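Local atomic coordinates of dihydroorotate dehydrogenase (Schistosoma mansoni, PDB entry 6UY4), a protein that probably oxidises (S)-dihydroorotate to orotate with a quinone as electron acceptor, using FMN as cofactor, in the de novo synthesis of pyrimidines. Residues F143-D146 against A150-E153. Residues are numbered along the deposited sequence; the frame is centred on the assembly and turned at random.
Sequences FNSD and AVYE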
# COMPACT_ATOMS: atom_id res chain seq x y z
N PHE A 143 1.38 -2.38 -12.31
CA PHE A 143 -0.08 -2.41 -12.19
C PHE A 143 -0.67 -3.55 -13.03
O PHE A 143 -1.27 -3.35 -14.09
CB PHE A 143 -0.69 -1.06 -12.60
CG PHE A 143 -0.37 0.07 -11.66
CD1 PHE A 143 -0.62 1.38 -12.02
CD2 PHE A 143 0.18 -0.18 -10.41
CE1 PHE A 143 -0.33 2.42 -11.16
CE2 PHE A 143 0.47 0.86 -9.55
CZ PHE A 143 0.22 2.16 -9.92
N ASN A 144 -0.50 -4.76 -12.51
CA ASN A 144 -1.13 -5.95 -13.09
C ASN A 144 -2.44 -6.20 -12.34
O ASN A 144 -2.43 -6.61 -11.18
CB ASN A 144 -0.20 -7.16 -13.01
CG ASN A 144 0.39 -7.37 -11.63
OD1 ASN A 144 0.76 -6.42 -10.95
ND2 ASN A 144 0.46 -8.63 -11.20
N SER A 145 -3.56 -5.93 -13.01
CA SER A 145 -4.86 -6.00 -12.37
C SER A 145 -5.84 -6.74 -13.28
O SER A 145 -5.63 -6.85 -14.49
CB SER A 145 -5.40 -4.61 -12.03
OG SER A 145 -6.59 -4.69 -11.26
N ASP A 146 -6.91 -7.24 -12.67
CA ASP A 146 -7.96 -7.94 -13.39
C ASP A 146 -9.06 -7.02 -13.91
O ASP A 146 -10.04 -7.51 -14.48
CB ASP A 146 -8.58 -9.02 -12.50
CG ASP A 146 -7.62 -10.16 -12.20
OD1 ASP A 146 -6.48 -10.11 -12.70
OD2 ASP A 146 -8.01 -11.09 -11.47
N ALA A 150 -13.95 -7.31 -12.65
CA ALA A 150 -13.58 -8.55 -11.98
C ALA A 150 -13.35 -8.34 -10.49
O ALA A 150 -13.77 -9.16 -9.67
CB ALA A 150 -12.34 -9.15 -12.64
N VAL A 151 -12.69 -7.24 -10.12
CA VAL A 151 -12.44 -6.98 -8.71
C VAL A 151 -13.71 -6.51 -8.01
O VAL A 151 -13.92 -6.82 -6.83
CB VAL A 151 -11.29 -5.95 -8.56
CG1 VAL A 151 -10.98 -5.70 -7.09
CG2 VAL A 151 -10.05 -6.44 -9.29
N TYR A 152 -14.57 -5.77 -8.71
CA TYR A 152 -15.81 -5.31 -8.10
C TYR A 152 -16.75 -6.46 -7.78
O TYR A 152 -17.49 -6.40 -6.79
CB TYR A 152 -16.50 -4.29 -9.01
CG TYR A 152 -17.87 -3.87 -8.54
CD1 TYR A 152 -18.02 -2.92 -7.53
CD2 TYR A 152 -19.02 -4.41 -9.11
CE1 TYR A 152 -19.27 -2.53 -7.10
CE2 TYR A 152 -20.27 -4.03 -8.68
CZ TYR A 152 -20.40 -3.09 -7.68
OH TYR A 152 -21.65 -2.70 -7.25
N GLU A 153 -16.74 -7.51 -8.60
CA GLU A 153 -17.57 -8.68 -8.32
C GLU A 153 -17.16 -9.39 -7.04
O GLU A 153 -17.97 -10.10 -6.44
CB GLU A 153 -17.53 -9.65 -9.50
CG GLU A 153 -18.34 -9.20 -10.70
CD GLU A 153 -19.83 -9.13 -10.41
OE1 GLU A 153 -20.33 -9.98 -9.65
OE2 GLU A 153 -20.49 -8.20 -10.92
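Asp146 meets Ala150 where a loop runs into helix 147-153, within the beta-alpha connection that leads from strand 109-115 to strand 165-170 of the TIM barrel. The methyl of Ala150 is packed against Asp146: its CB lies 3.4 Å from Asp146 O and 3.8 Å from Asp146 CB. Alanine suits this place because its lone methyl, set directly on the helix backbone, reaches both of those atoms as the chain bends into the helix. The contact is small, burying 126 Å² in all, and consists of van der Waals packing.

One residue further along the helix, Val151 sends its CG2 branch back toward the loop. With CG1 anti to the backbone N (chi1 -178°), CG2 falls beside that nitrogen and comes 4.4 Å from Asp146 CB. The same methyl is 4.3 Å from Ser145 OG, a loose approach. A branched residue does double duty here, because its side chain also packs on Val112 and Val115 of strand 109-115, seating the short helix on the barrel.

Behind the first shell, the backbone of Asp146 points CB toward Ala150, and the first torsion turns the carboxylate beside the residue's own N, with CG anti to the carbonyl carbon (chi1 -68°). An acidic side chain suits this partly exposed position, where OD2 forms long, weak ion pairs with Arg154 and Lys97. Ser145, small and buried, has its side chain about 6 Å from those of the FMN-binding residues Lys94 and Thr114, and the loop is steadied by Gln120, which makes a backbone hydrogen bond with Ser145 and donates another from its NE2 to Phe143 O.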